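Local structure of xyloglucan-specific endo-beta-1,4-glucanase BoGH5A (3ZMR) at residues P97-Y102 with R293-R298; S92-P97 with M322-V327. The protein cleaves the beta-1,4-glucan backbone of xyloglucan from within, with retention of configuration, releasing xyloglucan oligosaccharides. One frame throughout, in Å; residues are numbered along the deposited sequence.

Contact 1. Residues P97-Y102 with R293-R298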
loop_
_atom_site.group_PDB
_atom_site.type_symbol
_atom_site.label_atom_id
_atom_site.label_comp_id
_atom_site.label_asym_id
_atom_site.label_seq_id
_atom_site.Cartn_x
_atom_site.Cartn_y
_atom_site.Cartn_z
ATOM N N PRO A 97 0.711 19.074 5.820
ATOM C CA PRO A 97 -0.400 19.988 6.179
ATOM C C PRO A 97 -0.337 20.445 7.628
ATOM O O PRO A 97 0.187 19.734 8.458
ATOM C CB PRO A 97 -1.657 19.133 5.962
ATOM C CG PRO A 97 -1.230 18.006 5.080
ATOM C CD PRO A 97 0.220 17.766 5.347
ATOM N N ALA A 98 -0.872 21.636 7.904
ATOM C CA ALA A 98 -0.881 22.189 9.254
ATOM C C ALA A 98 -2.146 21.760 9.975
ATOM O O ALA A 98 -3.252 22.157 9.550
ATOM C CB ALA A 98 -0.772 23.706 9.201
ATOM N N TYR A 99 -1.995 20.955 11.034
ATOM C CA TYR A 99 -3.153 20.556 11.896
ATOM C C TYR A 99 -3.058 21.174 13.274
ATOM O O TYR A 99 -1.995 21.189 13.896
ATOM C CB TYR A 99 -3.284 19.038 12.131
ATOM C CG TYR A 99 -3.696 18.177 10.953
ATOM C CD1 TYR A 99 -4.254 18.699 9.816
ATOM C CD2 TYR A 99 -3.470 16.804 11.001
ATOM C CE1 TYR A 99 -4.623 17.880 8.764
ATOM C CE2 TYR A 99 -3.833 15.977 9.966
ATOM C CZ TYR A 99 -4.384 16.513 8.831
ATOM O OH TYR A 99 -4.774 15.706 7.781
ATOM N N ASP A 100 -4.186 21.673 13.766
ATOM C CA ASP A 100 -4.202 22.258 15.125
ATOM C C ASP A 100 -3.771 21.254 16.220
ATOM O O ASP A 100 -3.203 21.616 17.232
ATOM C CB ASP A 100 -5.594 22.786 15.459
ATOM C CG ASP A 100 -5.993 24.007 14.638
ATOM O OD1 ASP A 100 -5.139 24.598 13.945
ATOM O OD2 ASP A 100 -7.182 24.371 14.704
ATOM N N GLU A 101 -4.019 19.974 15.950
ATOM C CA GLU A 101 -3.767 18.893 16.873
ATOM C C GLU A 101 -2.307 18.404 16.852
ATOM O O GLU A 101 -1.923 17.540 17.660
ATOM C CB GLU A 101 -4.685 17.695 16.544
ATOM C CG GLU A 101 -6.178 17.971 16.639
ATOM C CD GLU A 101 -6.822 18.542 15.400
ATOM O OE1 GLU A 101 -6.150 18.960 14.440
ATOM O OE2 GLU A 101 -8.078 18.560 15.396
ATOM N N TYR A 102 -1.504 18.937 15.930
ATOM C CA TYR A 102 -0.087 18.569 15.817
ATOM C C TYR A 102 0.646 18.670 17.149
ATOM O O TYR A 102 0.486 19.634 17.904
ATOM C CB TYR A 102 0.602 19.471 14.810
ATOM C CG TYR A 102 2.081 19.267 14.641
ATOM C CD1 TYR A 102 2.606 18.286 13.796
ATOM C CD2 TYR A 102 2.972 20.096 15.313
ATOM C CE1 TYR A 102 3.986 18.174 13.617
ATOM C CE2 TYR A 102 4.332 19.978 15.155
ATOM C CZ TYR A 102 4.836 19.009 14.328
ATOM O OH TYR A 102 6.195 18.935 14.147
ATOM N N ARG A 293 1.559 12.101 8.953
ATOM C CA ARG A 293 2.723 12.930 9.349
ATOM C C ARG A 293 2.299 14.278 9.964
ATOM O O ARG A 293 2.961 14.774 10.873
ATOM C CB ARG A 293 3.673 13.159 8.177
ATOM C CG ARG A 293 4.307 11.887 7.598
ATOM C CD ARG A 293 5.093 11.028 8.595
ATOM N NE ARG A 293 5.773 9.948 7.877
ATOM C CZ ARG A 293 5.977 8.709 8.326
ATOM N NH1 ARG A 293 5.531 8.354 9.526
ATOM N NH2 ARG A 293 6.581 7.821 7.564
ATOM N N ALA A 294 1.174 14.809 9.489
ATOM C CA ALA A 294 0.660 16.092 9.958
ATOM C C ALA A 294 0.209 16.031 11.440
ATOM O O ALA A 294 -0.018 17.058 12.086
ATOM C CB ALA A 294 -0.468 16.601 9.074
ATOM N N THR A 295 0.025 14.827 11.965
ATOM C CA THR A 295 -0.332 14.691 13.389
ATOM C C THR A 295 0.864 14.760 14.339
ATOM O O THR A 295 0.724 14.968 15.552
ATOM C CB THR A 295 -1.173 13.432 13.666
ATOM O OG1 THR A 295 -0.415 12.244 13.451
ATOM C CG2 THR A 295 -2.427 13.418 12.807
ATOM N N GLY A 296 2.047 14.540 13.796
ATOM C CA GLY A 296 3.261 14.614 14.570
ATOM C C GLY A 296 3.403 13.560 15.635
ATOM O O GLY A 296 2.915 12.435 15.497
ATOM N N GLY A 297 4.079 13.893 16.734
ATOM C CA GLY A 297 4.387 12.917 17.767
ATOM C C GLY A 297 5.118 11.717 17.184
ATOM O O GLY A 297 5.954 11.835 16.274
ATOM N N ARG A 298 4.817 10.535 17.705
ATOM C CA ARG A 298 5.440 9.311 17.182
ATOM C C ARG A 298 5.025 9.029 15.725
ATOM O O ARG A 298 5.698 8.266 15.019
ATOM C CB ARG A 298 5.080 8.134 18.067
ATOM C CG ARG A 298 5.739 8.172 19.445
ATOM C CD ARG A 298 5.210 7.015 20.248
ATOM N NE ARG A 298 5.622 6.896 21.642
ATOM C CZ ARG A 298 5.142 7.599 22.648
ATOM N NH1 ARG A 298 4.311 8.630 22.463
ATOM N NH2 ARG A 298 5.527 7.257 23.889
HETATM O O HOH W 1 0.522 19.555 11.135
#
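Arg293 O lies near the ring plane of Tyr102, at the edge by CE1, while also accepting the backbone N-H of Gly296 and so closing a type I turn. Ala294, the next residue, fills the centre of the contact. Its methyl CB sits over one face of the Tyr99 ring, 3.7 Å from the centroid and 22° off the normal, a CH-pi contact shifted toward the CE2 side. The same CB touches Pro97 O at 3.3 Å and Pro97 CD at 4.0 Å. Ala294 O lies in the plane of the Tyr102 ring, 3.4 Å from CD1, and accepts a hydrogen from a water that also donates to Pro97 O and accepts from Tyr99 N, tying the two backbones together. The type I turn from Tyr99 to Tyr102, closed by Tyr102 N to Tyr99 O, sets both rings against Ala294. Thr295 runs alongside Tyr99, its CG2 at the ring edge 4.0 Å from CD2; Tyr99 has CG anti to the carbonyl carbon (chi1 -70°), which turns the ring over Ala294 and delivers its OH to Glu238. Thr295 OG1 turns back to Val292 O, and Thr295 O shares Arg249 NH1 with Glu101 O. At Gly296 the chain leaves helical geometry with positive phi; its CA is 3.8 Å from Tyr102 CE1, and a side chain there would run into that ring. The whole is a linker packed on a helix-to-strand loop of a (beta/alpha)8 barrel, between helix 275-293 and strand 304-307, away from the substrate site.

Contact 2. Residues S92-P97 with M322-V327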
loop_
_atom_site.group_PDB
_atom_site.type_symbol
_atom_site.label_atom_id
_atom_site.label_comp_id
_atom_site.label_asym_id
_atom_site.label_seq_id
_atom_site.Cartn_x
_atom_site.Cartn_y
_atom_site.Cartn_z
ATOM N N SER A 92 10.384 24.464 -3.315
ATOM C CA SER A 92 10.499 24.179 -1.888
ATOM C C SER A 92 10.619 22.697 -1.580
ATOM O O SER A 92 10.367 21.837 -2.426
ATOM C CB SER A 92 9.396 24.836 -1.073
ATOM O OG SER A 92 8.141 24.451 -1.524
ATOM N N LEU A 93 11.084 22.415 -0.363
ATOM C CA LEU A 93 11.130 21.055 0.158
ATOM C C LEU A 93 9.719 20.608 0.557
ATOM O O LEU A 93 8.807 21.427 0.710
ATOM C CB LEU A 93 12.125 20.935 1.324
ATOM C CG LEU A 93 12.016 21.862 2.523
ATOM C CD1 LEU A 93 10.862 21.507 3.431
ATOM C CD2 LEU A 93 13.315 21.780 3.308
ATOM N N TYR A 94 9.550 19.307 0.756
ATOM C CA TYR A 94 8.234 18.767 1.153
ATOM C C TYR A 94 7.868 19.189 2.591
ATOM O O TYR A 94 8.704 19.115 3.496
ATOM C CB TYR A 94 8.210 17.232 1.057
ATOM C CG TYR A 94 7.023 16.546 1.764
ATOM C CD1 TYR A 94 5.860 16.366 1.105
ATOM C CD2 TYR A 94 7.101 16.103 3.087
ATOM C CE1 TYR A 94 4.780 15.749 1.685
ATOM C CE2 TYR A 94 6.023 15.488 3.716
ATOM C CZ TYR A 94 4.846 15.313 3.003
ATOM O OH TYR A 94 3.745 14.706 3.588
ATOM N N SER A 95 6.619 19.615 2.776
ATOM C CA SER A 95 6.075 19.939 4.083
ATOM C C SER A 95 4.697 19.310 4.224
ATOM O O SER A 95 3.976 19.100 3.232
ATOM C CB SER A 95 6.005 21.467 4.269
ATOM O OG SER A 95 5.091 22.053 3.364
ATOM N N VAL A 96 4.345 19.056 5.481
ATOM C CA VAL A 96 3.094 18.408 5.861
ATOM C C VAL A 96 1.992 19.457 6.040
ATOM O O VAL A 96 2.282 20.594 6.370
ATOM C CB VAL A 96 3.240 17.561 7.184
ATOM C CG1 VAL A 96 4.352 16.541 7.029
ATOM C CG2 VAL A 96 3.502 18.420 8.433
ATOM N N PRO A 97 0.711 19.074 5.820
ATOM C CA PRO A 97 -0.400 19.988 6.179
ATOM C C PRO A 97 -0.337 20.445 7.628
ATOM O O PRO A 97 0.187 19.734 8.458
ATOM C CB PRO A 97 -1.657 19.133 5.962
ATOM C CG PRO A 97 -1.230 18.006 5.080
ATOM C CD PRO A 97 0.220 17.766 5.347
ATOM N N MET A 322 6.725 6.355 -5.273
ATOM C CA MET A 322 6.932 6.565 -3.844
ATOM C C MET A 322 6.343 7.901 -3.431
ATOM O O MET A 322 6.624 8.937 -4.062
ATOM C CB MET A 322 8.423 6.535 -3.474
ATOM C CG MET A 322 9.010 5.138 -3.377
ATOM S SD MET A 322 8.361 4.131 -2.036
ATOM C CE MET A 322 9.225 4.710 -0.579
ATOM N N PRO A 323 5.524 7.912 -2.368
ATOM C CA PRO A 323 5.100 9.204 -1.872
ATOM C C PRO A 323 6.293 10.030 -1.355
ATOM O O PRO A 323 7.269 9.487 -0.882
ATOM C CB PRO A 323 4.165 8.861 -0.711
ATOM C CG PRO A 323 3.730 7.445 -0.941
ATOM C CD PRO A 323 4.922 6.808 -1.606
ATOM N N LEU A 324 6.132 11.352 -1.404
ATOM C CA LEU A 324 7.027 12.244 -0.702
ATOM C C LEU A 324 6.756 12.109 0.797
ATOM O O LEU A 324 5.619 11.896 1.229
ATOM C CB LEU A 324 6.793 13.714 -1.112
ATOM C CG LEU A 324 6.993 14.078 -2.576
ATOM C CD1 LEU A 324 6.566 15.535 -2.790
ATOM C CD2 LEU A 324 8.433 13.847 -3.001
ATOM N N ASP A 325 7.784 12.236 1.592
ATOM C CA ASP A 325 7.658 12.076 3.042
ATOM C C ASP A 325 8.592 13.102 3.734
ATOM O O ASP A 325 9.488 13.678 3.111
ATOM C CB ASP A 325 7.982 10.604 3.420
ATOM C CG ASP A 325 7.467 10.179 4.810
ATOM O OD1 ASP A 325 6.873 11.009 5.575
ATOM O OD2 ASP A 325 7.614 8.966 5.115
ATOM N N ILE A 326 8.369 13.288 5.031
ATOM C CA ILE A 326 9.097 14.247 5.871
ATOM C C ILE A 326 10.240 13.569 6.652
ATOM O O ILE A 326 11.085 14.251 7.231
ATOM C CB ILE A 326 8.130 14.924 6.888
ATOM C CG1 ILE A 326 8.771 16.144 7.581
ATOM C CG2 ILE A 326 7.620 13.902 7.933
ATOM C CD1 ILE A 326 9.049 17.298 6.657
ATOM N N VAL A 327 10.275 12.226 6.633
ATOM C CA VAL A 327 11.328 11.398 7.222
ATOM C C VAL A 327 11.825 10.454 6.144
ATOM O O VAL A 327 11.096 10.151 5.193
ATOM C CB VAL A 327 10.879 10.594 8.439
ATOM C CG1 VAL A 327 10.729 11.494 9.652
ATOM C CG2 VAL A 327 9.614 9.801 8.121
#
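Tyr94 lays its ring against the backbone of Leu324 to Ile326. Its CB points at the opposing segment, and CG lies anti to the backbone N (chi1 166°), which carries the ring outward to meet that chain broadside. CG stands 4.0 Å from Leu324 CB. One step out the two sides of the ring diverge: CD1 packs on Leu324 CB at 3.6 Å, and CD2 meets Asp325 O at 3.4 Å. Farther along, CE1 approaches Leu324 O and CE2 comes within 3.5 Å of Ile326 N, with Ile326 CB in the ring plane at the edge, 3.8 Å from CE2. The Leu324-Asp325 peptide covers one face, Asp325 N above the ring centre and Leu324 O toward the rim. At the tip, OH hydrogen-bonds to Asn290 OD1 in helix 275-293. An alanine here is likely to open a gap over that peptide and leave Asn290 without its phenol partner. Ile326 reaches back, its CD1 3.7 Å from Tyr94 O, and its CB meets Val96 CG1 with the two side chains at about a right angle. The covered backbone has its own polar support: Ile326 N donates to Asp325 OD1 at 2.8 Å. This N-H comes from the oxygen's anti side, tilted out of the carboxylate plane, in a bent bond (N-H...O 145°). The same oxygen takes the Arg293 salt bridge, while Leu324 N is bound by Gln286. Across the two segments, then, cohesion comes from apolar packing and an aromatic face on a peptide; the bonds from Tyr94 OH and Leu324 N run to helix 275-293, and that of Ile326 N stays within the loop.

Along the chain the segments come in the order 92-97, 97-102, 293-298 and 322-327, so the chain span bridged by contact 2 encloses that of contact 1. Their centres lie about 13 Å apart, and Pro97 belongs to both. They join directly where Arg293 NE forms a 2.8 Å salt bridge with Asp325 OD1, and Arg293 CB packs on Val96 CG1. Helix 275-293 is the common support, touched by the linker in both. That linker leaves strand 85-91 of the N-terminal BACON module, and in this crystal structure residues 94-102 lie against the catalytic barrel, on loops ahead of strands 304-307 and 331-337. The BACON domain may serve to hold the catalytic module away from the cell surface.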